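Local coordinates for protein toll-receptor-related 2 (Hydra vulgaris, PDB 4W8H) that probably relays Toll-type signals from the cell membrane, its TIR domain, the part present here, probably recruiting partner TIR domains inside the cell, at residues E17-I20 / N21-F25; E49-M52 / D53-N57; I81-S84 / H85-P89; E96-Y99 / F100-H103; R120-F123 / R124-N128. All coordinates share one frame; numbering follows the deposited sequence. Where two conformers were deposited one is given.

The five contacts are all local and follow one another along the chain. None nests within another and none crosses. Contact 1 lies in helix 16-29, after strand 5-10. Contact 2 ends helix 47-56, just before strand 58-65. Contact 3 closes the turn from helix 73-82 into strand 87-91. Contact 4 is a short turn in the long loop that follows. Contact 5 lies at the end of helix 115-127. Contacts 2 and 3 touch through Met52, Ile55 and Glu56 on one side and Ile81 and His85 on the other. Contact 4 rests on Leu83 of contact 3. Contact 5 joins contact 1 through Leu122 and Leu23, and contact 3 through Ile88.

Contact 1. Residues E17-I20 / N21-F25; sequences EWVI and NTLVF
Trp18 O is gripped by two backbone donors of the next turn. Thr22 N lies 2.9 Å from Trp18 O, and Leu23 N lies 3.0 Å from Trp18 O. The carbonyl therefore bonds four and five residues ahead at once. Here helix 16-29 opens into a wider pi-type turn. The longer spacing continues with Val24 N, which is 2.8 Å from Val19 O and bonds almost straight, and with a weak bond from Phe25 N to Ile20 O.

The side chain of Trp18 folds along the same turn. Its CG is anti to the backbone N (chi1 -176°), which brings the indole under the following residues. Thr22 CB sits over one face, 4.0 Å from the centroid of the five-membered ring of Trp18, as a CH-pi contact. Further along the ring, Trp18 CZ3 meets Leu23 CB at 4.0 Å. The hydroxyl of Thr22 is used differently: a water 2.7 Å from Thr22 OG1 also reaches Glu17 O weakly.

Beyond this stretch, Trp18 stacks on Tyr92 and meets Trp109. Val19 and Leu23 face inward onto Ile9 and Val64 of the sheet, and Leu23 also touches Leu122. This is the crossover helix of a beta-alpha-beta unit, joining strands 5-10 and 34-35 in the flavodoxin-like TIR fold.

Contact 2. Residues E49-M52 / D53-N57; sequences ENIM and DAIEN
Asp53 opens the second half of the stretch with a backbone bond, Asp53 N lying 2.9 Å from Glu49 O. In the one conformer considered, its carboxylate reaches back along the helix through two waters. One water links OD1, weakly, with Glu49 O. The other links OD2 with Asn50 OD1, which also accepts from Thr42 N. These bridges belong to one of two deposited conformers and are less certain than the backbone bonds.

Ala54 comes next. Its N bonds Asn50 O, and Ala54 CB rests 3.5 Å from Asn50 O. The methyl also touches Asn8 of strand 5-10.

Ile55 lies side by side with Ile51, both chains pointing the same way. Ile55 CD1 is 3.9 Å from Ile51 CG2. Together they form part of the inner face of helix 47-56, one of the helices flanking the parallel sheet of the flavodoxin-like TIR domain. Part of that face meets helix 73-82, where Ile81 touches Met52 and Ile55; Ile55 also reaches Asn8.

Glu56 runs alongside Met52. The Met52 chain is bent at both chi2 and chi3 (-61° and -52°), which brings its methyl alongside the Glu56 chain. Met52 CE is 3.7 Å from Glu56 CG and 3.6 Å from Glu56 OE2. The same OE2 accepts a hydrogen bond from His85.

Asn57 is the first residue to leave helical geometry. Its backbone N and its amide both turn back to one acceptor: Asn57 N is 3.1 Å and Asn57 ND2 3.0 Å from Asp53 O.

Contact 3. Residues I81-S84 / H85-P89; sequences IGLS and HQIIP
The imidazole of His85 has Ser84 on one face. Ser84 OG stands 3.8 Å above the ring plane of His85, offset toward the rim, and Ser84 O lies over the same face. NE2 points elsewhere, to Glu56 of helix 47-56, and that bond probably helps to fix how the ring is turned.

The chain makes a type I beta turn from Gly82 to His85. The turn is the link between helix 73-82 and strand 87-91 in a beta-alpha-beta unit that starts at strand 58-65. Its closing bond runs from His85 N to Gly82 O at 2.9 Å. The donor stands well above the carbonyl plane, 59° out of it, so no lone pair is met squarely.

A second carbonyl is held more fully. Ile81 O accepts from both the backbone and the hydroxyl of one residue: Ser84 N is 2.9 Å from Ile81 O, and Ser84 OG is 2.7 Å from it. The hydroxyl lies in the carbonyl plane. It reaches there because Ser84 OG is set between its own backbone N and carbonyl carbon (chi1 74°).

Past the turn the chain folds back, and Ile87 points back toward residues 81-84. Gly82 has no side chain, and Ile87 CG2 presses directly on its backbone, 3.4 Å from Gly82 O. The other branch of Ile87 goes to the next residue of the turn. There it crosses Leu83 obliquely, with Leu83 CD2 4.0 Å from Ile87 CD1.

Contact 4. Residues E96-Y99 / F100-H103; sequences EVPY and FLNH
Pro98 O takes the shortest backbone bond across this turn, from Leu101 N at 2.9 Å. One residue on, Asn102 N bonds Tyr99 O at 3.1 Å. In both the donor stands above the carbonyl plane, consistent with the tight winding of a short 3-10 turn. The Asn102 amide has its own partner in one of two deposited conformers of His103. There His103 ND1 points at Asn102 OD1 within the plane of the ring, 2.8 Å away.

Around this backbone the rings pack on each other. Tyr99 and Phe100 form a T-shaped pair, with centroids 5.5 Å apart and planes at 88°. The edge of Phe100 is turned to the face of Tyr99. Phe100 CB also lies over that face, 4.2 Å from the Tyr99 centroid, as a CH-pi contact. Phe100 CG sits between its backbone N and carbonyl carbon (chi1 60°), and this folds the ring back over the proline.

Pro98 uses its ring carbons in return. Pro98 CG lies over a face of Phe100, 4.2 Å from its centroid, while Pro98 CB touches Phe100 CE2 at 3.6 Å. Val97 crosses Leu101 at about a right angle, Val97 CG1 being 3.5 Å from Leu101 CB.

The turn belongs to the long surface loop between strands 87-91 and 107-108. Phe100 and Leu101 touch Leu79 of helix 73-82 and Leu83 just beyond, and Pro98 and Leu101 also rest on Phe70.

Contact 5. Residues R120-F123 / R124-N128; sequences RNLF and RDIRN
Arg124 lies along the outside of the helix beside Arg120, the two chains pointing the same way. Its backbone N bonds Arg120 O at 3.0 Å, an ordinary helical bond. Its guanidinium, bent at chi3 (-69°), turns back toward Asn121. Arg124 NH2 is 2.8 Å from Asn121 OD1, but the bond is weak because the N-H points well aside. Arg120 NE reaches the same oxygen, Asn121 OD1, from 3.3 Å. Both arginines were deposited in two conformers, so this cluster holds for one pair of conformers and is doubtful in detail.

Phe123 lies one residue earlier and runs alongside Arg127. The guanidinium of Arg127 has one face toward Phe123, with Arg127 NH1 3.6 Å from Phe123 CB. Ring and guanidinium planes are 56° apart, so the two groups do not stack flat. Arg127 NH2 goes on to bond Ala30 O, while the Phe123 ring packs on Leu27, Ala30 and Ile32.

Ile126 fills the inward side. Ile126 CD1 is 3.9 Å from Leu122 CD1, and both touch Ile88 of strand 87-91. Leu122 also touches Leu23, and Ile126 touches Leu27, so helix 115-127 lies against both the sheet and helix 16-29.

Leu122 and Ile126 face the core, while three arginines make much of the exposed side basic; Asp125 bonds the bound peptide. The Asn121 oxygen may partly offset the charges of Arg120 and Arg124, though this is doubtful.

Contact 1. Residues E17-I20 / N21-F25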
# COMPACT_ATOMS: atom_id res chain seq x y z
N GLU A 17 0.66 -13.62 0.01
CA GLU A 17 1.03 -14.31 -1.23
C GLU A 17 0.98 -13.35 -2.43
O GLU A 17 1.98 -13.21 -3.17
CB GLU A 17 0.17 -15.56 -1.47
CG GLU A 17 0.64 -16.44 -2.64
CD GLU A 17 -0.26 -17.70 -2.87
OE1 GLU A 17 -1.33 -17.79 -2.23
OE2 GLU A 17 0.10 -18.59 -3.67
N TRP A 18 -0.16 -12.70 -2.64
CA TRP A 18 -0.31 -11.78 -3.78
C TRP A 18 0.56 -10.56 -3.56
O TRP A 18 1.23 -10.08 -4.46
CB TRP A 18 -1.77 -11.36 -3.94
CG TRP A 18 -2.04 -10.49 -5.12
CD1 TRP A 18 -2.34 -10.90 -6.40
CD2 TRP A 18 -2.10 -9.08 -5.13
NE1 TRP A 18 -2.55 -9.82 -7.20
CE2 TRP A 18 -2.44 -8.69 -6.45
CE3 TRP A 18 -1.93 -8.09 -4.15
CZ2 TRP A 18 -2.59 -7.34 -6.82
CZ3 TRP A 18 -2.11 -6.74 -4.51
CH2 TRP A 18 -2.41 -6.38 -5.85
N VAL A 19 0.62 -10.06 -2.33
CA VAL A 19 1.39 -8.85 -2.09
C VAL A 19 2.86 -9.04 -2.39
O VAL A 19 3.46 -8.21 -3.07
CB VAL A 19 1.15 -8.29 -0.67
CG1 VAL A 19 2.19 -7.17 -0.38
CG2 VAL A 19 -0.28 -7.77 -0.57
N ILE A 20 3.46 -10.13 -1.91
CA ILE A 20 4.88 -10.29 -2.10
C ILE A 20 5.18 -10.82 -3.50
O ILE A 20 6.07 -10.29 -4.20
CB ILE A 20 5.46 -11.22 -1.05
CG1 ILE A 20 5.27 -10.62 0.35
CG2 ILE A 20 6.94 -11.49 -1.34
CD1 ILE A 20 6.06 -9.36 0.58
N ASN A 21 4.46 -11.85 -3.93
CA ASN A 21 4.82 -12.51 -5.18
C ASN A 21 4.33 -11.82 -6.41
O ASN A 21 4.90 -12.06 -7.49
CB ASN A 21 4.33 -13.96 -5.17
CG ASN A 21 4.92 -14.75 -4.05
OD1 ASN A 21 4.21 -15.31 -3.22
ND2 ASN A 21 6.24 -14.77 -3.98
N THR A 22 3.28 -11.01 -6.30
CA THR A 22 2.75 -10.28 -7.45
C THR A 22 3.05 -8.79 -7.36
O THR A 22 3.75 -8.25 -8.21
CB THR A 22 1.26 -10.58 -7.67
OG1 THR A 22 1.08 -11.98 -7.91
CG2 THR A 22 0.70 -9.78 -8.86
N LEU A 23 2.53 -8.13 -6.32
CA LEU A 23 2.68 -6.68 -6.26
C LEU A 23 4.11 -6.22 -6.07
O LEU A 23 4.64 -5.42 -6.86
CB LEU A 23 1.76 -6.16 -5.14
CG LEU A 23 1.82 -4.66 -4.84
CD1 LEU A 23 1.42 -3.83 -6.00
CD2 LEU A 23 1.00 -4.34 -3.61
N VAL A 24 4.78 -6.70 -5.01
CA VAL A 24 6.16 -6.26 -4.79
C VAL A 24 7.06 -6.71 -5.94
O VAL A 24 7.89 -5.95 -6.42
CB VAL A 24 6.70 -6.80 -3.45
CG1 VAL A 24 8.18 -6.60 -3.31
CG2 VAL A 24 5.98 -6.16 -2.29
N PHE A 25 6.90 -7.95 -6.38
CA PHE A 25 7.65 -8.48 -7.50
C PHE A 25 7.57 -7.57 -8.71
O PHE A 25 8.60 -7.23 -9.29
CB PHE A 25 7.10 -9.87 -7.83
CG PHE A 25 7.83 -10.61 -8.92
CD1 PHE A 25 9.10 -11.07 -8.71
CD2 PHE A 25 7.20 -10.91 -10.11
CE1 PHE A 25 9.76 -11.81 -9.69
CE2 PHE A 25 7.86 -11.64 -11.10
CZ PHE A 25 9.13 -12.07 -10.88
O HOH W 1 0.80 -14.17 -6.29

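Contact 2. Residues E49-M52 / D53-N57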
# COMPACT_ATOMS: atom_id res chain seq x y z
N GLU A 49 7.50 2.42 15.66
CA GLU A 49 8.72 2.89 15.03
C GLU A 49 8.86 2.36 13.60
O GLU A 49 9.26 3.08 12.70
CB GLU A 49 9.91 2.47 15.86
CG GLU A 49 9.97 3.23 17.18
CD GLU A 49 11.11 2.83 18.05
OE1 GLU A 49 11.39 1.63 18.23
OE2 GLU A 49 11.71 3.74 18.68
N ASN A 50 8.57 1.09 13.40
CA ASN A 50 8.63 0.51 12.06
C ASN A 50 7.57 1.07 11.14
O ASN A 50 7.82 1.24 9.95
CB ASN A 50 8.59 -1.03 12.18
CG ASN A 50 9.97 -1.58 12.50
OD1 ASN A 50 10.97 -1.13 11.95
ND2 ASN A 50 10.03 -2.55 13.39
N ILE A 51 6.37 1.32 11.67
CA ILE A 51 5.33 2.01 10.88
C ILE A 51 5.84 3.33 10.39
O ILE A 51 5.72 3.67 9.23
CB ILE A 51 4.05 2.16 11.71
CG1 ILE A 51 3.38 0.80 11.93
CG2 ILE A 51 3.06 3.12 11.01
CD1 ILE A 51 2.24 0.80 12.96
N MET A 52 6.40 4.13 11.32
CA MET A 52 6.82 5.48 10.98
C MET A 52 8.02 5.53 10.05
O MET A 52 8.11 6.41 9.21
CB MET A 52 7.07 6.30 12.25
CG MET A 52 5.76 6.55 12.98
SD MET A 52 4.51 7.48 12.09
CE MET A 52 5.44 8.92 11.59
N ASP A 53 8.96 4.62 10.24
CA ASP A 53 10.08 4.54 9.31
C ASP A 53 9.59 4.28 7.88
O ASP A 53 10.06 4.93 6.94
CB ASP A 53 11.10 3.48 9.74
CG ASP A 53 12.08 3.99 10.80
OD1 ASP A 53 12.16 5.22 11.09
OD2 ASP A 53 12.79 3.13 11.34
N ALA A 54 8.68 3.36 7.72
CA ALA A 54 8.17 3.03 6.40
C ALA A 54 7.42 4.20 5.80
O ALA A 54 7.58 4.49 4.61
CB ALA A 54 7.27 1.81 6.50
N ILE A 55 6.58 4.86 6.58
CA ILE A 55 5.78 5.97 6.03
C ILE A 55 6.65 7.17 5.70
O ILE A 55 6.55 7.73 4.62
CB ILE A 55 4.65 6.38 6.96
CG1 ILE A 55 3.60 5.28 7.07
CG2 ILE A 55 4.01 7.70 6.52
CD1 ILE A 55 2.52 5.59 8.08
N GLU A 56 7.50 7.58 6.62
CA GLU A 56 8.24 8.83 6.44
C GLU A 56 9.38 8.70 5.45
O GLU A 56 9.87 9.72 4.96
CB GLU A 56 8.76 9.35 7.77
CG GLU A 56 7.63 9.68 8.76
CD GLU A 56 6.68 10.75 8.25
OE1 GLU A 56 7.15 11.74 7.67
OE2 GLU A 56 5.45 10.58 8.40
N ASN A 57 9.86 7.49 5.18
CA ASN A 57 10.90 7.30 4.21
C ASN A 57 10.41 6.85 2.82
O ASN A 57 11.22 6.46 1.98
CB ASN A 57 11.91 6.33 4.75
CG ASN A 57 12.73 6.95 5.86
OD1 ASN A 57 13.45 7.95 5.63
ND2 ASN A 57 12.62 6.42 7.06
O HOH W 2 10.78 5.39 13.40
O HOH W 3 12.08 1.21 12.81

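Contact 3. Residues I81-S84 / H85-P89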
# COMPACT_ATOMS: atom_id res chain seq x y z
N ILE A 81 -2.05 7.13 10.06
CA ILE A 81 -0.95 8.05 9.81
C ILE A 81 -0.82 8.32 8.30
O ILE A 81 -0.57 9.45 7.87
CB ILE A 81 0.35 7.54 10.44
CG1 ILE A 81 0.10 7.36 11.96
CG2 ILE A 81 1.48 8.52 10.18
CD1 ILE A 81 1.00 6.37 12.63
N GLY A 82 -1.06 7.30 7.48
CA GLY A 82 -0.99 7.45 6.03
C GLY A 82 -1.94 8.50 5.46
O GLY A 82 -1.60 9.16 4.48
N LEU A 83 -3.10 8.68 6.10
CA LEU A 83 -4.04 9.70 5.67
C LEU A 83 -3.46 11.11 5.79
O LEU A 83 -3.93 12.03 5.14
CB LEU A 83 -5.31 9.61 6.48
CG LEU A 83 -6.15 8.36 6.27
CD1 LEU A 83 -7.30 8.39 7.27
CD2 LEU A 83 -6.66 8.25 4.81
N SER A 84 -2.45 11.27 6.61
CA SER A 84 -1.78 12.58 6.72
C SER A 84 -0.68 12.78 5.69
O SER A 84 0.01 13.81 5.67
CB SER A 84 -1.29 12.80 8.16
OG SER A 84 -0.16 12.03 8.51
N HIS A 85 -0.53 11.78 4.82
CA HIS A 85 0.41 11.85 3.75
C HIS A 85 -0.32 11.46 2.48
O HIS A 85 -1.47 11.84 2.27
CB HIS A 85 1.57 10.92 4.05
CG HIS A 85 2.43 11.39 5.17
ND1 HIS A 85 3.10 12.59 5.12
CD2 HIS A 85 2.76 10.82 6.35
CE1 HIS A 85 3.79 12.76 6.23
NE2 HIS A 85 3.60 11.69 6.99
N GLN A 86 0.30 10.64 1.66
CA GLN A 86 -0.34 10.24 0.42
C GLN A 86 -0.46 8.74 0.40
O GLN A 86 0.50 8.04 0.76
CB GLN A 86 0.51 10.67 -0.75
CG GLN A 86 0.82 12.15 -0.82
CD GLN A 86 1.62 12.42 -2.04
OE1 GLN A 86 1.10 12.39 -3.16
NE2 GLN A 86 2.91 12.72 -1.85
N ILE A 87 -1.65 8.28 0.02
CA ILE A 87 -1.86 6.84 -0.10
C ILE A 87 -2.37 6.49 -1.49
O ILE A 87 -2.95 7.35 -2.18
CB ILE A 87 -2.80 6.28 0.97
CG1 ILE A 87 -4.21 6.85 0.86
CG2 ILE A 87 -2.27 6.51 2.40
CD1 ILE A 87 -5.24 6.09 1.74
N ILE A 88 -2.13 5.24 -1.87
CA ILE A 88 -2.68 4.64 -3.09
C ILE A 88 -3.49 3.44 -2.67
O ILE A 88 -2.91 2.40 -2.35
CB ILE A 88 -1.56 4.20 -4.06
CG1 ILE A 88 -0.68 5.37 -4.46
CG2 ILE A 88 -2.20 3.55 -5.28
CD1 ILE A 88 0.53 4.96 -5.22
N PRO A 89 -4.81 3.58 -2.56
CA PRO A 89 -5.62 2.43 -2.15
C PRO A 89 -5.85 1.49 -3.34
O PRO A 89 -6.18 1.93 -4.46
CB PRO A 89 -6.95 3.05 -1.75
CG PRO A 89 -6.82 4.57 -1.89
CD PRO A 89 -5.62 4.80 -2.73

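Contact 4. Residues E96-Y99 / F100-H103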
# COMPACT_ATOMS: atom_id res chain seq x y z
N GLU A 96 -16.02 -4.36 3.09
CA GLU A 96 -16.64 -3.14 3.56
C GLU A 96 -15.54 -2.11 3.78
O GLU A 96 -14.73 -2.25 4.69
CB GLU A 96 -17.37 -3.35 4.88
CG GLU A 96 -18.14 -2.10 5.35
CD GLU A 96 -19.00 -2.35 6.58
OE1 GLU A 96 -19.28 -3.51 6.87
OE2 GLU A 96 -19.38 -1.38 7.27
N VAL A 97 -15.53 -1.09 2.93
CA VAL A 97 -14.57 -0.01 2.98
C VAL A 97 -15.10 1.01 3.99
O VAL A 97 -16.27 1.43 3.90
CB VAL A 97 -14.39 0.62 1.58
CG1 VAL A 97 -13.48 1.81 1.64
CG2 VAL A 97 -13.83 -0.41 0.60
N PRO A 98 -14.27 1.40 4.98
CA PRO A 98 -14.74 2.33 6.01
C PRO A 98 -15.16 3.68 5.49
O PRO A 98 -14.72 4.11 4.40
CB PRO A 98 -13.53 2.45 6.97
CG PRO A 98 -12.38 2.02 6.19
CD PRO A 98 -12.87 1.00 5.18
N TYR A 99 -16.01 4.33 6.29
CA TYR A 99 -16.62 5.56 5.87
C TYR A 99 -15.59 6.59 5.40
O TYR A 99 -15.85 7.34 4.47
CB TYR A 99 -17.50 6.12 7.00
CG TYR A 99 -16.72 6.71 8.13
CD1 TYR A 99 -16.20 5.91 9.13
CD2 TYR A 99 -16.49 8.09 8.19
CE1 TYR A 99 -15.47 6.45 10.16
CE2 TYR A 99 -15.76 8.63 9.21
CZ TYR A 99 -15.25 7.81 10.19
OH TYR A 99 -14.53 8.37 11.22
N PHE A 100 -14.43 6.66 6.06
CA PHE A 100 -13.46 7.71 5.75
C PHE A 100 -12.69 7.43 4.46
O PHE A 100 -12.01 8.31 3.94
CB PHE A 100 -12.50 7.98 6.93
CG PHE A 100 -11.71 6.78 7.35
CD1 PHE A 100 -10.52 6.48 6.74
CD2 PHE A 100 -12.18 5.93 8.35
CE1 PHE A 100 -9.78 5.37 7.11
CE2 PHE A 100 -11.44 4.80 8.73
CZ PHE A 100 -10.24 4.53 8.11
N LEU A 101 -12.89 6.24 3.89
CA LEU A 101 -12.36 5.90 2.58
C LEU A 101 -13.43 5.77 1.51
O LEU A 101 -13.08 5.50 0.35
CB LEU A 101 -11.58 4.60 2.64
CG LEU A 101 -10.29 4.60 3.41
CD1 LEU A 101 -9.63 3.23 3.27
CD2 LEU A 101 -9.35 5.72 2.95
N ASN A 102 -14.69 6.05 1.86
CA ASN A 102 -15.81 5.77 0.94
C ASN A 102 -15.99 6.84 -0.13
O ASN A 102 -16.90 6.75 -0.97
CB ASN A 102 -17.13 5.51 1.70
CG ASN A 102 -17.80 6.79 2.28
OD1 ASN A 102 -17.31 7.92 2.12
ND2 ASN A 102 -18.95 6.60 2.94
N HIS A 103 -15.14 7.85 -0.09
CA HIS A 103 -15.14 8.89 -1.11
C HIS A 103 -13.73 9.14 -1.63
O HIS A 103 -13.40 10.23 -2.05
CB HIS A 103 -15.81 10.18 -0.61
CG HIS A 103 -15.31 10.68 0.72
ND1 HIS A 103 -15.71 10.15 1.92
CD2 HIS A 103 -14.49 11.72 1.02
CE1 HIS A 103 -15.13 10.81 2.91
NE2 HIS A 103 -14.39 11.77 2.39

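Contact 5. Residues R120-F123 / R124-N128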
# COMPACT_ATOMS: atom_id res chain seq x y z
N ARG A 120 -0.58 -0.27 -15.34
CA ARG A 120 -0.32 1.02 -15.97
C ARG A 120 -0.71 2.15 -15.02
O ARG A 120 0.03 3.11 -14.83
CB ARG A 120 -1.11 1.12 -17.27
CG ARG A 120 -1.00 2.45 -18.00
CD ARG A 120 -2.11 2.55 -19.07
NE ARG A 120 -3.45 2.76 -18.50
CZ ARG A 120 -4.57 2.92 -19.21
NH1 ARG A 120 -5.72 3.11 -18.59
NH2 ARG A 120 -4.55 2.89 -20.54
N ASN A 121 -1.90 2.05 -14.46
CA ASN A 121 -2.38 3.11 -13.59
C ASN A 121 -1.57 3.21 -12.30
O ASN A 121 -1.23 4.31 -11.85
CB ASN A 121 -3.86 2.88 -13.23
CG ASN A 121 -4.79 3.08 -14.42
OD1 ASN A 121 -4.41 3.62 -15.47
ND2 ASN A 121 -6.02 2.63 -14.26
N LEU A 122 -1.25 2.07 -11.71
CA LEU A 122 -0.47 2.05 -10.49
C LEU A 122 0.91 2.68 -10.73
O LEU A 122 1.35 3.57 -9.99
CB LEU A 122 -0.34 0.61 -10.00
CG LEU A 122 0.50 0.43 -8.74
CD1 LEU A 122 -0.08 1.22 -7.53
CD2 LEU A 122 0.58 -1.03 -8.35
N PHE A 123 1.60 2.20 -11.76
CA PHE A 123 2.95 2.67 -11.98
C PHE A 123 2.94 4.15 -12.34
O PHE A 123 3.83 4.90 -11.96
CB PHE A 123 3.64 1.88 -13.09
CG PHE A 123 3.89 0.43 -12.78
CD1 PHE A 123 3.77 -0.11 -11.52
CD2 PHE A 123 4.14 -0.42 -13.82
CE1 PHE A 123 3.98 -1.44 -11.28
CE2 PHE A 123 4.35 -1.76 -13.59
CZ PHE A 123 4.26 -2.28 -12.32
N ARG A 124 1.95 4.61 -13.09
CA ARG A 124 1.86 6.02 -13.48
C ARG A 124 1.73 6.91 -12.25
O ARG A 124 2.33 7.98 -12.17
CB ARG A 124 0.68 6.20 -14.43
CG ARG A 124 0.52 7.59 -14.99
CD ARG A 124 -0.81 7.71 -15.67
NE ARG A 124 -0.91 6.93 -16.90
CZ ARG A 124 -1.88 6.08 -17.21
NH1 ARG A 124 -1.82 5.49 -18.39
NH2 ARG A 124 -2.92 5.82 -16.41
N ASP A 125 0.91 6.48 -11.30
CA ASP A 125 0.73 7.30 -10.12
C ASP A 125 2.01 7.38 -9.30
O ASP A 125 2.39 8.46 -8.79
CB ASP A 125 -0.41 6.85 -9.22
CG ASP A 125 -0.70 7.89 -8.15
OD1 ASP A 125 -1.14 8.99 -8.52
OD2 ASP A 125 -0.44 7.65 -6.98
N ILE A 126 2.66 6.24 -9.14
CA ILE A 126 3.89 6.18 -8.37
C ILE A 126 4.94 7.08 -9.01
O ILE A 126 5.63 7.83 -8.31
CB ILE A 126 4.38 4.74 -8.26
CG1 ILE A 126 3.35 3.96 -7.44
CG2 ILE A 126 5.81 4.71 -7.67
CD1 ILE A 126 3.63 2.50 -7.36
N ARG A 127 5.03 7.05 -10.34
CA ARG A 127 6.06 7.79 -11.08
C ARG A 127 5.74 9.26 -11.23
O ARG A 127 6.64 10.03 -11.51
CB ARG A 127 6.26 7.11 -12.42
CG ARG A 127 6.91 5.76 -12.28
CD ARG A 127 6.80 4.96 -13.57
NE ARG A 127 7.59 3.73 -13.55
CZ ARG A 127 7.39 2.69 -14.37
NH1 ARG A 127 6.39 2.69 -15.24
NH2 ARG A 127 8.20 1.64 -14.30
N ASN A 128 4.49 9.65 -11.02
CA ASN A 128 4.01 11.04 -11.19
C ASN A 128 4.59 11.87 -10.08
O ASN A 128 4.38 11.53 -8.91
CB ASN A 128 2.47 11.09 -11.07
CG ASN A 128 1.88 12.41 -11.52
OD1 ASN A 128 2.58 13.42 -11.62
ND2 ASN A 128 0.56 12.41 -11.79